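Local coordinates for protein N-acyl-D-glutamate deacylase (Bordetella bronchiseptica, PDB 3GIP) that catalyses the hydrolysis of N-acyl-D-glutamate to D-glutamate and a carboxylate, as a zinc-dependent deacylase of the amidohydrolase superfamily, at residues A[297-302]-A[343-348]; A[301-306]-A[315-320]. One frame throughout, in Å; residues are numbered along the deposited sequence.

Interaction 1. Residues A[297-302]-A[343-348]; sequences ETIDDI and YFAMDE
Ile299 and Ile302 pack against the ring of Tyr343 where the loop ahead of strand 303-307 passes the end of strand 339-343, at the margin of the small antiparallel sheet that accompanies the TIM-barrel fold of this amidohydrolase. The apolar contacts converge on one ring carbon: CD1 of Ile299 lies 4.1 Å from Tyr343 CD1, and CG1 of Ile302 lies 4.0 Å from that same atom. Ile299 runs at about a right angle to the tyrosine. With CG1 anti to the carbonyl carbon (chi1 -60°) and the chain then extended, Ile299 CD1 also comes within 4.2 Å of Ala345 CB. The hydroxyl of Tyr343 is hydrogen-bonded to the backbone of Ile290 and Ile292, so the far end of the ring is held as well.

No direct hydrogen bond joins the segments; two waters do this work. Both donate to the carbonyl oxygen of Asp300. The first also accepts from Phe344 N, and the second donates to Phe344 O at 2.7 Å, so the waters serve both backbone polar groups of Phe344, the centre of an inverse gamma turn. The phenyl ring itself meets backbone: Asp301 O lies near its plane, at the edge, 3.5 Å from Phe344 CD2.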
loop_
_atom_site.group_PDB
_atom_site.type_symbol
_atom_site.label_atom_id
_atom_site.label_comp_id
_atom_site.label_asym_id
_atom_site.label_seq_id
_atom_site.Cartn_x
_atom_site.Cartn_y
_atom_site.Cartn_z
ATOM N N GLU A 297 -22.972 16.636 1.120
ATOM C CA GLU A 297 -23.774 17.056 2.263
ATOM C C GLU A 297 -23.704 16.095 3.449
ATOM O O GLU A 297 -24.520 16.186 4.367
ATOM C CB GLU A 297 -25.240 17.224 1.852
ATOM C CG GLU A 297 -25.512 18.312 0.814
ATOM C CD GLU A 297 -25.080 19.696 1.265
ATOM O OE1 GLU A 297 -25.042 19.950 2.489
ATOM O OE2 GLU A 297 -24.795 20.540 0.391
ATOM N N THR A 298 -22.745 15.175 3.437
ATOM C CA THR A 298 -22.618 14.229 4.543
ATOM C C THR A 298 -21.293 14.374 5.284
ATOM O O THR A 298 -21.176 13.969 6.439
ATOM C CB THR A 298 -22.768 12.762 4.069
ATOM O OG1 THR A 298 -21.742 12.450 3.123
ATOM C CG2 THR A 298 -24.133 12.546 3.426
ATOM N N ILE A 299 -20.299 14.957 4.622
ATOM C CA ILE A 299 -18.991 15.157 5.237
ATOM C C ILE A 299 -18.547 16.598 5.030
ATOM O O ILE A 299 -18.547 17.095 3.905
ATOM C CB ILE A 299 -17.922 14.216 4.620
ATOM C CG1 ILE A 299 -18.321 12.754 4.837
ATOM C CG2 ILE A 299 -16.556 14.500 5.238
ATOM C CD1 ILE A 299 -17.350 11.747 4.228
ATOM N N ASP A 300 -18.182 17.273 6.119
ATOM C CA ASP A 300 -17.716 18.649 6.030
ATOM C C ASP A 300 -16.218 18.683 5.743
ATOM O O ASP A 300 -15.516 17.678 5.887
ATOM C CB ASP A 300 -17.997 19.418 7.327
ATOM C CG ASP A 300 -19.462 19.781 7.494
ATOM O OD1 ASP A 300 -20.189 19.863 6.479
ATOM O OD2 ASP A 300 -19.882 20.008 8.648
ATOM N N ASP A 301 -15.741 19.851 5.332
ATOM C CA ASP A 301 -14.335 20.069 5.021
ATOM C C ASP A 301 -13.741 19.190 3.928
ATOM O O ASP A 301 -12.552 18.869 3.957
ATOM C CB ASP A 301 -13.481 19.973 6.294
ATOM C CG ASP A 301 -13.585 21.226 7.155
ATOM O OD1 ASP A 301 -14.303 22.157 6.749
ATOM O OD2 ASP A 301 -12.951 21.285 8.231
ATOM N N ILE A 302 -14.564 18.800 2.959
ATOM C CA ILE A 302 -14.051 18.018 1.843
ATOM C C ILE A 302 -13.046 18.963 1.183
ATOM O O ILE A 302 -13.390 20.088 0.813
ATOM C CB ILE A 302 -15.185 17.643 0.859
ATOM C CG1 ILE A 302 -16.082 16.583 1.506
ATOM C CG2 ILE A 302 -14.599 17.119 -0.454
ATOM C CD1 ILE A 302 -17.356 16.284 0.715
ATOM N N TYR A 343 -11.086 13.364 2.826
ATOM C CA TYR A 343 -12.274 13.289 3.662
ATOM C C TYR A 343 -11.846 13.106 5.112
ATOM O O TYR A 343 -11.379 12.039 5.498
ATOM C CB TYR A 343 -13.132 12.098 3.222
ATOM C CG TYR A 343 -13.541 12.160 1.770
ATOM C CD1 TYR A 343 -14.660 12.889 1.370
ATOM C CD2 TYR A 343 -12.797 11.500 0.790
ATOM C CE1 TYR A 343 -15.032 12.959 0.029
ATOM C CE2 TYR A 343 -13.161 11.566 -0.557
ATOM C CZ TYR A 343 -14.277 12.292 -0.926
ATOM O OH TYR A 343 -14.650 12.341 -2.253
ATOM N N PHE A 344 -11.997 14.162 5.905
ATOM C CA PHE A 344 -11.627 14.131 7.318
ATOM C C PHE A 344 -12.809 13.538 8.066
ATOM O O PHE A 344 -13.652 14.263 8.589
ATOM C CB PHE A 344 -11.328 15.560 7.775
ATOM C CG PHE A 344 -10.167 16.181 7.053
ATOM C CD1 PHE A 344 -8.860 15.809 7.370
ATOM C CD2 PHE A 344 -10.373 17.097 6.024
ATOM C CE1 PHE A 344 -7.779 16.337 6.675
ATOM C CE2 PHE A 344 -9.294 17.632 5.321
ATOM C CZ PHE A 344 -7.994 17.252 5.648
ATOM N N ALA A 345 -12.860 12.208 8.129
ATOM C CA ALA A 345 -14.003 11.544 8.741
ATOM C C ALA A 345 -13.758 10.426 9.741
ATOM O O ALA A 345 -14.702 9.735 10.118
ATOM C CB ALA A 345 -14.921 11.027 7.631
ATOM N N MET A 346 -12.518 10.235 10.178
ATOM C CA MET A 346 -12.241 9.167 11.132
ATOM C C MET A 346 -11.786 9.679 12.493
ATOM O O MET A 346 -11.446 10.850 12.651
ATOM C CB MET A 346 -11.184 8.209 10.569
ATOM C CG MET A 346 -11.613 7.450 9.311
ATOM S SD MET A 346 -11.087 8.225 7.762
ATOM C CE MET A 346 -9.393 7.645 7.661
ATOM N N ASP A 347 -11.793 8.776 13.470
ATOM C CA ASP A 347 -11.374 9.075 14.838
ATOM C C ASP A 347 -9.958 8.533 15.005
ATOM O O ASP A 347 -9.736 7.322 14.928
ATOM C CB ASP A 347 -12.328 8.392 15.825
ATOM C CG ASP A 347 -11.915 8.573 17.278
ATOM O OD1 ASP A 347 -10.923 9.285 17.551
ATOM O OD2 ASP A 347 -12.595 7.998 18.153
ATOM N N GLU A 348 -8.999 9.428 15.221
ATOM C CA GLU A 348 -7.606 9.018 15.374
ATOM C C GLU A 348 -7.415 7.943 16.441
ATOM O O GLU A 348 -6.564 7.071 16.296
ATOM C CB GLU A 348 -6.722 10.219 15.712
ATOM C CG GLU A 348 -5.232 9.902 15.662
ATOM C CD GLU A 348 -4.367 11.028 16.198
ATOM O OE1 GLU A 348 -4.690 12.206 15.939
ATOM O OE2 GLU A 348 -3.354 10.734 16.871
HETATM O O HOH W 1 -13.507 16.212 4.695
HETATM O O HOH W 2 -15.364 16.308 8.303
#

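Interaction 2. Residues A[301-306]-A[315-320]; sequences DIRITW and GEYLAD
Arg303 crosses Tyr317 obliquely, and their backbones form a single beta bridge. Arg303 CB lies 4.1 Å from Glu316 O, and the arginine extends from it to CG, which stands anti to the backbone N (chi1 -171°) and passes 3.6 Å from Gly315 O. CD stays beside the same carbonyl. The bend at chi3 (-80°) then turns the chain toward the tyrosine, bringing NE to 3.7 Å from Tyr317 CE1. At the tip, NH2 donates to Tyr317 OH at 2.9 Å. The hydroxyl lies near the guanidinium plane, whereas the tyrosine ring is inclined 56° to it, so this is an edge-on polar contact rather than a stack. Asp301 runs alongside the same ring, with OD1 over one face toward the rim.

Three backbone hydrogen bonds set the register of the two segments. Leu318 N donates to Ile302 O, Ile304 N to Glu316 O, and Gly315 N to Ile304 O at 2.7 Å, this last donor being tilted from the carbonyl plane. The positive phi of Gly315 would jam a CB against the preceding carbonyl oxygen, a geometry that suits glycine.

On the buried side, Leu318 CD2 reaches Ile302 CD1 at 4.0 Å. Tyr317 occupies the N-cap position of helix 318-325, so the bridge leads straight into that helix; Glu316 OE1 forms a salt bridge with Arg324 farther along. Leu318 and Ile304 also touch Leu336 of helix 329-336, while backbone bonds from Arg303 and Thr305 join strand 303-307 to strand 339-343.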
loop_
_atom_site.group_PDB
_atom_site.type_symbol
_atom_site.label_atom_id
_atom_site.label_comp_id
_atom_site.label_asym_id
_atom_site.label_seq_id
_atom_site.Cartn_x
_atom_site.Cartn_y
_atom_site.Cartn_z
ATOM N N ASP A 301 -15.741 19.851 5.332
ATOM C CA ASP A 301 -14.335 20.069 5.021
ATOM C C ASP A 301 -13.741 19.190 3.928
ATOM O O ASP A 301 -12.552 18.869 3.957
ATOM C CB ASP A 301 -13.481 19.973 6.294
ATOM C CG ASP A 301 -13.585 21.226 7.155
ATOM O OD1 ASP A 301 -14.303 22.157 6.749
ATOM O OD2 ASP A 301 -12.951 21.285 8.231
ATOM N N ILE A 302 -14.564 18.800 2.959
ATOM C CA ILE A 302 -14.051 18.018 1.843
ATOM C C ILE A 302 -13.046 18.963 1.183
ATOM O O ILE A 302 -13.390 20.088 0.813
ATOM C CB ILE A 302 -15.185 17.643 0.859
ATOM C CG1 ILE A 302 -16.082 16.583 1.506
ATOM C CG2 ILE A 302 -14.599 17.119 -0.454
ATOM C CD1 ILE A 302 -17.356 16.284 0.715
ATOM N N ARG A 303 -11.798 18.519 1.063
ATOM C CA ARG A 303 -10.747 19.355 0.492
ATOM C C ARG A 303 -10.219 18.746 -0.800
ATOM O O ARG A 303 -9.810 17.591 -0.832
ATOM C CB ARG A 303 -9.610 19.534 1.510
ATOM C CG ARG A 303 -8.569 20.556 1.088
ATOM C CD ARG A 303 -7.404 20.638 2.063
ATOM N NE ARG A 303 -7.699 21.440 3.249
ATOM C CZ ARG A 303 -6.820 21.651 4.226
ATOM N NH1 ARG A 303 -5.610 21.113 4.144
ATOM N NH2 ARG A 303 -7.135 22.409 5.271
ATOM N N ILE A 304 -10.227 19.541 -1.863
ATOM C CA ILE A 304 -9.788 19.076 -3.174
ATOM C C ILE A 304 -8.295 18.765 -3.262
ATOM O O ILE A 304 -7.458 19.529 -2.787
ATOM C CB ILE A 304 -10.174 20.116 -4.255
ATOM C CG1 ILE A 304 -11.677 20.422 -4.158
ATOM C CG2 ILE A 304 -9.824 19.598 -5.645
ATOM C CD1 ILE A 304 -12.582 19.190 -4.232
ATOM N N THR A 305 -7.972 17.625 -3.867
ATOM C CA THR A 305 -6.583 17.205 -4.044
ATOM C C THR A 305 -6.142 17.420 -5.492
ATOM O O THR A 305 -4.950 17.534 -5.783
ATOM C CB THR A 305 -6.401 15.721 -3.684
ATOM O OG1 THR A 305 -7.378 14.936 -4.375
ATOM C CG2 THR A 305 -6.568 15.518 -2.187
ATOM N N TRP A 306 -7.120 17.457 -6.392
ATOM C CA TRP A 306 -6.877 17.690 -7.817
ATOM C C TRP A 306 -8.215 17.822 -8.527
ATOM O O TRP A 306 -9.226 17.347 -8.033
ATOM C CB TRP A 306 -6.080 16.540 -8.459
ATOM C CG TRP A 306 -6.780 15.202 -8.475
ATOM C CD1 TRP A 306 -6.791 14.277 -7.473
ATOM C CD2 TRP A 306 -7.578 14.649 -9.537
ATOM N NE1 TRP A 306 -7.541 13.184 -7.841
ATOM C CE2 TRP A 306 -8.035 13.386 -9.102
ATOM C CE3 TRP A 306 -7.949 15.100 -10.814
ATOM C CZ2 TRP A 306 -8.844 12.564 -9.896
ATOM C CZ3 TRP A 306 -8.756 14.281 -11.603
ATOM C CH2 TRP A 306 -9.193 13.027 -11.140
ATOM N N GLY A 315 -6.507 22.075 -2.995
ATOM C CA GLY A 315 -6.226 22.659 -1.693
ATOM C C GLY A 315 -7.383 23.421 -1.078
ATOM O O GLY A 315 -7.334 23.804 0.096
ATOM N N GLU A 316 -8.435 23.632 -1.861
ATOM C CA GLU A 316 -9.604 24.373 -1.395
ATOM C C GLU A 316 -10.727 23.485 -0.862
ATOM O O GLU A 316 -10.837 22.315 -1.227
ATOM C CB GLU A 316 -10.140 25.252 -2.534
ATOM C CG GLU A 316 -9.135 26.293 -3.008
ATOM C CD GLU A 316 -9.641 27.156 -4.156
ATOM O OE1 GLU A 316 -10.780 26.951 -4.624
ATOM O OE2 GLU A 316 -8.884 28.050 -4.594
ATOM N N TYR A 317 -11.548 24.054 0.018
ATOM C CA TYR A 317 -12.688 23.347 0.597
ATOM C C TYR A 317 -13.870 23.419 -0.360
ATOM O O TYR A 317 -14.141 24.474 -0.942
ATOM C CB TYR A 317 -13.125 23.991 1.917
ATOM C CG TYR A 317 -12.188 23.781 3.079
ATOM C CD1 TYR A 317 -11.849 22.499 3.506
ATOM C CD2 TYR A 317 -11.669 24.870 3.780
ATOM C CE1 TYR A 317 -11.017 22.299 4.609
ATOM C CE2 TYR A 317 -10.834 24.683 4.885
ATOM C CZ TYR A 317 -10.516 23.396 5.291
ATOM O OH TYR A 317 -9.694 23.203 6.377
ATOM N N LEU A 318 -14.582 22.304 -0.500
ATOM C CA LEU A 318 -15.748 22.249 -1.373
ATOM C C LEU A 318 -16.764 23.331 -1.005
ATOM O O LEU A 318 -17.362 23.950 -1.883
ATOM C CB LEU A 318 -16.408 20.869 -1.287
ATOM C CG LEU A 318 -17.676 20.654 -2.125
ATOM C CD1 LEU A 318 -17.336 20.786 -3.602
ATOM C CD2 LEU A 318 -18.263 19.280 -1.828
ATOM N N ALA A 319 -16.964 23.563 0.291
ATOM C CA ALA A 319 -17.923 24.577 0.722
ATOM C C ALA A 319 -17.518 25.982 0.289
ATOM O O ALA A 319 -18.377 26.798 -0.045
ATOM C CB ALA A 319 -18.103 24.528 2.238
ATOM N N ASP A 320 -16.216 26.267 0.295
ATOM C CA ASP A 320 -15.729 27.584 -0.113
ATOM C C ASP A 320 -15.889 27.758 -1.616
ATOM O O ASP A 320 -16.238 28.839 -2.091
ATOM C CB ASP A 320 -14.249 27.768 0.253
ATOM C CG ASP A 320 -14.024 27.912 1.746
ATOM O OD1 ASP A 320 -15.005 28.132 2.490
ATOM O OD2 ASP A 320 -12.853 27.819 2.173
#

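Interactions 1 and 2 share Asp301 and Ile302, and their centres lie 11 Å apart. Ile302 uses its side chain in both, while its carbonyl oxygen serves the helix start in interaction 2; the carbonyl oxygen of Asp301 lies near both aromatic rings, Phe344 and Tyr317. The contacts also touch directly, Phe344 CE2 packing 4.3 Å from Arg303 CB. Strand 339-343 connects them in the sheet, pairing with strand 303-307 and ending at Tyr343. Interaction 1 approaches the metal site without reaching it: the Tyr343 side chain is about 11 Å from the zinc ion bound by Cys95, His218 and His248, and about 4 Å from a formate, probably from the crystallisation liquor, that may mark a pocket.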